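Local coordinates for protein N-acetylmuramoyl-L-alanine amidase XlyA (Bacillus subtilis, PDB 3RDR) that hydrolyses the amide link between N-acetylmuramoyl residues and L-amino acids in cell-wall glycopeptides, here as the zinc-binding catalytic domain of a bacterial autolysin, at residues L27-H32 with T118-H123; W59-T62 with E67-Q70; N77-H80 with G84-S87. All coordinates share one frame; numbering follows the deposited sequence.

Contact 1: residues L27-H32 with T118-H123; sequences LYITVH and TLMAEH. With ZN (zinc ion), chain B.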
loop_
_atom_site.group_PDB
_atom_site.type_symbol
_atom_site.label_atom_id
_atom_site.label_comp_id
_atom_site.label_asym_id
_atom_site.label_seq_id
_atom_site.Cartn_x
_atom_site.Cartn_y
_atom_site.Cartn_z
ATOM N N LEU A 27 -5.367 -1.366 -12.480
ATOM C CA LEU A 27 -6.427 -0.443 -12.866
ATOM C C LEU A 27 -6.881 0.340 -11.629
ATOM O O LEU A 27 -7.639 1.310 -11.739
ATOM C CB LEU A 27 -7.615 -1.220 -13.438
ATOM C CG LEU A 27 -7.338 -2.147 -14.626
ATOM C CD1 LEU A 27 -8.609 -2.916 -14.980
ATOM C CD2 LEU A 27 -6.848 -1.328 -15.816
ATOM N N TYR A 28 -6.419 -0.095 -10.458
ATOM C CA TYR A 28 -6.779 0.545 -9.194
ATOM C C TYR A 28 -5.581 0.718 -8.270
ATOM O O TYR A 28 -4.510 0.140 -8.487
ATOM C CB TYR A 28 -7.816 -0.296 -8.442
ATOM C CG TYR A 28 -9.085 -0.597 -9.203
ATOM C CD1 TYR A 28 -10.194 0.248 -9.115
ATOM C CD2 TYR A 28 -9.186 -1.737 -9.997
ATOM C CE1 TYR A 28 -11.378 -0.044 -9.799
ATOM C CE2 TYR A 28 -10.360 -2.036 -10.687
ATOM C CZ TYR A 28 -11.452 -1.187 -10.582
ATOM O OH TYR A 28 -12.617 -1.494 -11.245
ATOM N N ILE A 29 -5.792 1.518 -7.229
ATOM C CA ILE A 29 -4.798 1.772 -6.198
ATOM C C ILE A 29 -5.565 1.626 -4.886
ATOM O O ILE A 29 -6.524 2.359 -4.628
ATOM C CB ILE A 29 -4.205 3.184 -6.327
ATOM C CG1 ILE A 29 -3.384 3.271 -7.617
ATOM C CG2 ILE A 29 -3.323 3.501 -5.123
ATOM C CD1 ILE A 29 -2.859 4.668 -7.931
ATOM N N THR A 30 -5.158 0.652 -4.076
ATOM C CA THR A 30 -5.810 0.364 -2.805
ATOM C C THR A 30 -4.999 0.872 -1.609
ATOM O O THR A 30 -3.832 0.522 -1.441
ATOM C CB THR A 30 -6.051 -1.151 -2.669
ATOM O OG1 THR A 30 -6.824 -1.606 -3.791
ATOM C CG2 THR A 30 -6.810 -1.471 -1.384
ATOM N N VAL A 31 -5.633 1.688 -0.771
ATOM C CA VAL A 31 -4.968 2.275 0.396
ATOM C C VAL A 31 -5.267 1.571 1.714
ATOM O O VAL A 31 -6.416 1.242 2.004
ATOM C CB VAL A 31 -5.357 3.764 0.542
ATOM C CG1 VAL A 31 -4.620 4.393 1.723
ATOM C CG2 VAL A 31 -5.042 4.502 -0.749
ATOM N N HIS A 32 -4.218 1.359 2.509
ATOM C CA HIS A 32 -4.320 0.701 3.811
ATOM C C HIS A 32 -3.631 1.550 4.886
ATOM O O HIS A 32 -2.916 2.504 4.582
ATOM C CB HIS A 32 -3.587 -0.653 3.812
ATOM C CG HIS A 32 -3.998 -1.597 2.724
ATOM N ND1 HIS A 32 -4.832 -2.671 2.947
ATOM C CD2 HIS A 32 -3.623 -1.679 1.424
ATOM C CE1 HIS A 32 -4.951 -3.376 1.837
ATOM N NE2 HIS A 32 -4.226 -2.796 0.897
ATOM N N THR A 118 1.686 10.223 -8.477
ATOM C CA THR A 118 2.691 9.739 -9.413
ATOM C C THR A 118 2.246 8.440 -10.085
ATOM O O THR A 118 2.428 8.260 -11.287
ATOM C CB THR A 118 4.027 9.494 -8.692
ATOM O OG1 THR A 118 4.424 10.689 -8.006
ATOM C CG2 THR A 118 5.107 9.104 -9.689
ATOM N N LEU A 119 1.666 7.537 -9.298
ATOM C CA LEU A 119 1.184 6.256 -9.805
ATOM C C LEU A 119 0.028 6.449 -10.792
ATOM O O LEU A 119 -0.041 5.778 -11.822
ATOM C CB LEU A 119 0.732 5.378 -8.633
ATOM C CG LEU A 119 1.616 4.221 -8.144
ATOM C CD1 LEU A 119 3.087 4.474 -8.430
ATOM C CD2 LEU A 119 1.371 4.024 -6.650
ATOM N N MET A 120 -0.882 7.360 -10.463
ATOM C CA MET A 120 -2.028 7.654 -11.319
ATOM C C MET A 120 -1.578 8.065 -12.720
ATOM O O MET A 120 -2.089 7.564 -13.724
ATOM C CB MET A 120 -2.863 8.782 -10.708
ATOM C CG MET A 120 -3.702 8.375 -9.506
ATOM S SD MET A 120 -4.285 9.804 -8.565
ATOM C CE MET A 120 -5.541 10.484 -9.677
ATOM N N ALA A 121 -0.615 8.979 -12.780
ATOM C CA ALA A 121 -0.097 9.469 -14.050
ATOM C C ALA A 121 0.709 8.428 -14.817
ATOM O O ALA A 121 0.587 8.321 -16.035
ATOM C CB ALA A 121 0.762 10.707 -13.814
ATOM N N GLU A 122 1.527 7.659 -14.106
ATOM C CA GLU A 122 2.364 6.653 -14.749
ATOM C C GLU A 122 1.641 5.388 -15.202
ATOM O O GLU A 122 2.114 4.693 -16.099
ATOM C CB GLU A 122 3.522 6.264 -13.825
ATOM C CG GLU A 122 4.348 7.451 -13.345
ATOM C CD GLU A 122 5.584 7.035 -12.568
ATOM O OE1 GLU A 122 5.477 6.139 -11.704
ATOM O OE2 GLU A 122 6.665 7.611 -12.815
ATOM N N HIS A 123 0.502 5.088 -14.590
ATOM C CA HIS A 123 -0.253 3.888 -14.937
ATOM C C HIS A 123 -1.646 4.215 -15.456
ATOM O O HIS A 123 -2.505 3.338 -15.590
ATOM C CB HIS A 123 -0.335 2.974 -13.713
ATOM C CG HIS A 123 1.006 2.527 -13.220
ATOM N ND1 HIS A 123 1.707 1.495 -13.806
ATOM C CD2 HIS A 123 1.806 3.017 -12.243
ATOM C CE1 HIS A 123 2.880 1.369 -13.213
ATOM N NE2 HIS A 123 2.966 2.281 -12.262
HETATM ZN ZN ZN B . -6.113 -3.028 4.733
#
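Ile-29 meets Leu-119 and Met-120 where helix 105-122 packs against the mixed sheet of the T7 lysozyme fold, close to the helix's C-terminal end. One methyl group makes the contact from the strand side. With CG1 beside the backbone N (chi1 -67°) and the chain then extended, CD1 reaches out from the strand to the helix. It sits 3.7 Å from Leu-119 CB, the two side chains crossing obliquely, and this is the tight part of the interface. Ile-95 and Ile-125 also touch Ile-29, while Leu-119 leans on Ile-93, so the methyl group lies among apolar side chains, on the face of the sheet that the helix covers. Toward Met-120 the fit is looser: CG of Met-120 is 4.1 Å from Ile-29 CD1, and the two chains meet at about a right angle. The thioether chain is bent at chi3 (72°), and the side chain packs on Leu-127 and Val-130, at the partly exposed side of the contact. Further along the same strand, beyond the packed residue, comes a metal ligand: ND1 of His-32 binds the zinc ion at 2.2 Å, in a site that also includes His-133 ND1 and Cys-141 SG.

Contact 2: residues W59-T62 with E67-Q70; sequences WHFT and EIYQ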
loop_
_atom_site.group_PDB
_atom_site.type_symbol
_atom_site.label_atom_id
_atom_site.label_comp_id
_atom_site.label_asym_id
_atom_site.label_seq_id
_atom_site.Cartn_x
_atom_site.Cartn_y
_atom_site.Cartn_z
ATOM N N TRP A 59 1.885 -6.424 -0.142
ATOM C CA TRP A 59 1.416 -5.260 -0.878
ATOM C C TRP A 59 2.638 -4.638 -1.545
ATOM O O TRP A 59 3.770 -5.062 -1.295
ATOM C CB TRP A 59 0.713 -4.273 0.064
ATOM C CG TRP A 59 1.526 -3.903 1.244
ATOM C CD1 TRP A 59 2.366 -2.835 1.359
ATOM C CD2 TRP A 59 1.612 -4.619 2.483
ATOM N NE1 TRP A 59 2.968 -2.841 2.593
ATOM C CE2 TRP A 59 2.523 -3.924 3.304
ATOM C CE3 TRP A 59 1.003 -5.779 2.980
ATOM C CZ2 TRP A 59 2.845 -4.349 4.598
ATOM C CZ3 TRP A 59 1.323 -6.203 4.271
ATOM C CH2 TRP A 59 2.237 -5.487 5.062
ATOM N N HIS A 60 2.418 -3.624 -2.374
ATOM C CA HIS A 60 3.507 -3.013 -3.129
ATOM C C HIS A 60 4.359 -1.937 -2.463
ATOM O O HIS A 60 5.586 -1.957 -2.587
ATOM C CB HIS A 60 2.933 -2.478 -4.445
ATOM C CG HIS A 60 2.099 -3.483 -5.175
ATOM N ND1 HIS A 60 2.614 -4.319 -6.144
ATOM C CD2 HIS A 60 0.803 -3.846 -5.016
ATOM C CE1 HIS A 60 1.673 -5.155 -6.547
ATOM N NE2 HIS A 60 0.566 -4.891 -5.879
ATOM N N PHE A 61 3.718 -1.009 -1.757
ATOM C CA PHE A 61 4.434 0.093 -1.115
ATOM C C PHE A 61 4.059 0.339 0.348
ATOM O O PHE A 61 2.882 0.295 0.715
ATOM C CB PHE A 61 4.153 1.407 -1.855
ATOM C CG PHE A 61 4.688 1.473 -3.259
ATOM C CD1 PHE A 61 6.038 1.700 -3.498
ATOM C CD2 PHE A 61 3.820 1.394 -4.346
ATOM C CE1 PHE A 61 6.516 1.857 -4.798
ATOM C CE2 PHE A 61 4.291 1.550 -5.649
ATOM C CZ PHE A 61 5.642 1.783 -5.873
ATOM N N THR A 62 5.064 0.605 1.174
ATOM C CA THR A 62 4.827 0.954 2.568
ATOM C C THR A 62 5.385 2.371 2.678
ATOM O O THR A 62 6.521 2.635 2.273
ATOM C CB THR A 62 5.547 0.032 3.557
ATOM O OG1 THR A 62 5.054 -1.306 3.408
ATOM C CG2 THR A 62 5.271 0.500 4.995
ATOM N N GLU A 67 10.402 7.862 4.315
ATOM C CA GLU A 67 10.620 7.245 3.014
ATOM C C GLU A 67 9.558 6.237 2.611
ATOM O O GLU A 67 8.585 6.015 3.327
ATOM C CB GLU A 67 11.988 6.574 3.005
ATOM C CG GLU A 67 12.227 5.713 4.225
ATOM C CD GLU A 67 13.667 5.287 4.350
ATOM O OE1 GLU A 67 14.539 5.998 3.806
ATOM O OE2 GLU A 67 13.928 4.254 5.002
ATOM N N ILE A 68 9.778 5.623 1.452
ATOM C CA ILE A 68 8.867 4.634 0.891
ATOM C C ILE A 68 9.659 3.403 0.466
ATOM O O ILE A 68 10.716 3.526 -0.153
ATOM C CB ILE A 68 8.149 5.198 -0.358
ATOM C CG1 ILE A 68 7.326 6.429 0.016
ATOM C CG2 ILE A 68 7.252 4.134 -0.977
ATOM C CD1 ILE A 68 6.788 7.180 -1.184
ATOM N N TYR A 69 9.152 2.224 0.812
ATOM C CA TYR A 69 9.788 0.968 0.441
ATOM C C TYR A 69 8.848 0.214 -0.491
ATOM O O TYR A 69 7.637 0.199 -0.271
ATOM C CB TYR A 69 10.071 0.103 1.676
ATOM C CG TYR A 69 11.448 0.296 2.274
ATOM C CD1 TYR A 69 11.774 1.461 2.977
ATOM C CD2 TYR A 69 12.435 -0.680 2.121
ATOM C CE1 TYR A 69 13.051 1.646 3.511
ATOM C CE2 TYR A 69 13.716 -0.506 2.650
ATOM C CZ TYR A 69 14.016 0.659 3.342
ATOM O OH TYR A 69 15.281 0.837 3.858
ATOM N N GLN A 70 9.406 -0.398 -1.533
ATOM C CA GLN A 70 8.614 -1.172 -2.490
ATOM C C GLN A 70 8.988 -2.640 -2.299
ATOM O O GLN A 70 10.158 -3.008 -2.379
ATOM C CB GLN A 70 8.918 -0.737 -3.924
ATOM C CG GLN A 70 7.914 -1.244 -4.949
ATOM C CD GLN A 70 8.336 -0.934 -6.374
ATOM O OE1 GLN A 70 9.003 0.064 -6.628
ATOM N NE2 GLN A 70 7.937 -1.781 -7.310
#
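The beta hairpin of strands 61-63 and 68-70 is closed here by Thr-62 and Tyr-69, an antiparallel hydrogen-bonded pair. Thr-62 N donates to Tyr-69 O at 3.0 Å, and Tyr-69 N returns the bond to Thr-62 O at the same 3.0 Å, each nearly straight and in the carbonyl plane. Next to them Phe-61 and Gln-70 form a non-hydrogen-bonded pair, with CA of Gln-70 directing its hydrogen to His-60 O. Their side chains run side by side: Gln-70 CG, turned anti to the backbone N (chi1 -166°), lies 3.4 Å from Phe-61 CE1, and the amide plane is tilted 50° from the ring. From the other direction Ile-68 CG2 approaches Phe-61 CD1 at 3.7 Å. In the six-stranded sheet of this T7 lysozyme fold the hairpin lies between strands 7-9 and 92-97, and helix 105-122 covers Phe-61 and Ile-68 through Leu-115. Each end of the buried Gln-70 amide has a partner, OE1 in Gln-9 NE2 and NE2 in Leu-72 O. On the opposite face, where Tyr-69 packs on helix 43-50, Thr-62 OG1 accepts a bond from Trp-59 NE1 at 2.7 Å, in the plane of the indole, and also pairs with His-71 NE2.

Contact 3: residues N77-H80 with G84-S87; sequences NGWH and GNGS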
loop_
_atom_site.group_PDB
_atom_site.type_symbol
_atom_site.label_atom_id
_atom_site.label_comp_id
_atom_site.label_asym_id
_atom_site.label_seq_id
_atom_site.Cartn_x
_atom_site.Cartn_y
_atom_site.Cartn_z
ATOM N N ASN A 77 0.927 -9.028 -8.710
ATOM C CA ASN A 77 -0.099 -8.776 -7.699
ATOM C C ASN A 77 0.408 -9.088 -6.296
ATOM O O ASN A 77 1.475 -9.680 -6.114
ATOM C CB ASN A 77 -1.335 -9.644 -7.956
ATOM C CG ASN A 77 -1.146 -11.079 -7.483
ATOM O OD1 ASN A 77 -0.271 -11.799 -7.971
ATOM N ND2 ASN A 77 -1.963 -11.497 -6.518
ATOM N N GLY A 78 -0.377 -8.684 -5.306
ATOM C CA GLY A 78 -0.041 -8.954 -3.922
ATOM C C GLY A 78 -1.301 -9.517 -3.296
ATOM O O GLY A 78 -2.352 -9.490 -3.925
ATOM N N TRP A 79 -1.204 -10.051 -2.084
ATOM C CA TRP A 79 -2.375 -10.581 -1.382
ATOM C C TRP A 79 -2.668 -9.577 -0.270
ATOM O O TRP A 79 -2.028 -9.623 0.777
ATOM C CB TRP A 79 -2.056 -11.941 -0.756
ATOM C CG TRP A 79 -1.826 -13.061 -1.736
ATOM C CD1 TRP A 79 -0.860 -14.023 -1.657
ATOM C CD2 TRP A 79 -2.615 -13.380 -2.892
ATOM N NE1 TRP A 79 -0.999 -14.920 -2.685
ATOM C CE2 TRP A 79 -2.066 -14.552 -3.459
ATOM C CE3 TRP A 79 -3.732 -12.791 -3.503
ATOM C CZ2 TRP A 79 -2.593 -15.149 -4.609
ATOM C CZ3 TRP A 79 -4.258 -13.382 -4.643
ATOM C CH2 TRP A 79 -3.686 -14.553 -5.187
ATOM N N HIS A 80 -3.629 -8.680 -0.480
ATOM C CA HIS A 80 -3.908 -7.665 0.535
ATOM C C HIS A 80 -5.335 -7.138 0.605
ATOM O O HIS A 80 -5.750 -6.634 1.648
ATOM C CB HIS A 80 -2.966 -6.481 0.317
ATOM C CG HIS A 80 -3.108 -5.852 -1.035
ATOM N ND1 HIS A 80 -3.989 -4.823 -1.289
ATOM C CD2 HIS A 80 -2.540 -6.162 -2.226
ATOM C CE1 HIS A 80 -3.961 -4.529 -2.578
ATOM N NE2 HIS A 80 -3.090 -5.328 -3.168
ATOM N N GLY A 84 -10.125 -12.484 -2.808
ATOM C CA GLY A 84 -9.712 -13.615 -3.623
ATOM C C GLY A 84 -8.993 -13.205 -4.896
ATOM O O GLY A 84 -7.936 -12.567 -4.852
ATOM N N ASN A 85 -9.570 -13.568 -6.037
ATOM C CA ASN A 85 -8.987 -13.239 -7.328
ATOM C C ASN A 85 -9.682 -12.044 -7.964
ATOM O O ASN A 85 -9.616 -11.855 -9.177
ATOM C CB ASN A 85 -9.057 -14.449 -8.261
ATOM C CG ASN A 85 -7.962 -15.461 -7.981
ATOM O OD1 ASN A 85 -8.139 -16.659 -8.189
ATOM N ND2 ASN A 85 -6.814 -14.977 -7.518
ATOM N N GLY A 86 -10.346 -11.242 -7.135
ATOM C CA GLY A 86 -11.030 -10.056 -7.621
ATOM C C GLY A 86 -10.022 -8.976 -7.977
ATOM O O GLY A 86 -8.817 -9.170 -7.816
ATOM N N SER A 87 -10.512 -7.829 -8.436
ATOM C CA SER A 87 -9.647 -6.727 -8.843
ATOM C C SER A 87 -8.782 -6.116 -7.745
ATOM O O SER A 87 -7.750 -5.513 -8.034
ATOM C CB SER A 87 -10.487 -5.632 -9.500
ATOM O OG SER A 87 -11.123 -6.133 -10.661
#
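Trp-79 brings the six-membered ring of its indole up to Gly-84 and Asn-85, at the surface end of the long loop that leads from strand 68-70 into helix 87-90 of the amidase domain. The side chain sets out with CG beside the backbone N (chi1 -68°), which, with chi2 at 138°, places CZ3 and CH2 by the second segment. The amide of Asn-85 comes up at the ring edge, near the plane of the indole and by CH2; amide and ring planes are 37° apart, so the two flat groups neither stack nor stand square to each other. Gly-84 O approaches obliquely, 3.8 Å from Trp-79 CZ3. Gly-84 has a positive phi, a conformation that glycine adopts readily. Over one face of the indole, offset toward the rim, lies ND2 of Asn-77, 3.5 Å above the ring plane; the same nitrogen makes a weak bond to Gly-78 O at 3.3 Å. Pro-20 and Tyr-22 pack on Trp-79 as well. Between the two segments themselves there is thus only loose van der Waals contact. The polar tie is indirect: Asn-89 accepts from His-80 N through OD1 and bonds Gly-84 O through ND2, so the loop's closure probably owes more to this bridging amide than to the tryptophan edge.

Overall arrangement
All three contacts belong to one amidase domain, and contacts 2 and 3 follow each other in series inside the long chain loop that contact 1 closes. Contacts 1 and 2 reach the same mixed sheet and share helix 105-122; their centres are 13 Å apart and they join through Leu-119 CD2 and Phe-61 CE2, 4.0 Å from each other. Contact 3 lies in the loop outside the sheet, with its centre about 15 Å from that of contact 1 and 17 Å from that of contact 2. It returns to the metal site through His-80, whose ND1 is 3.0 Å from NE2 of the zinc ligand His-32, a probable hydrogen bond consistent with second-shell positioning of that ligand.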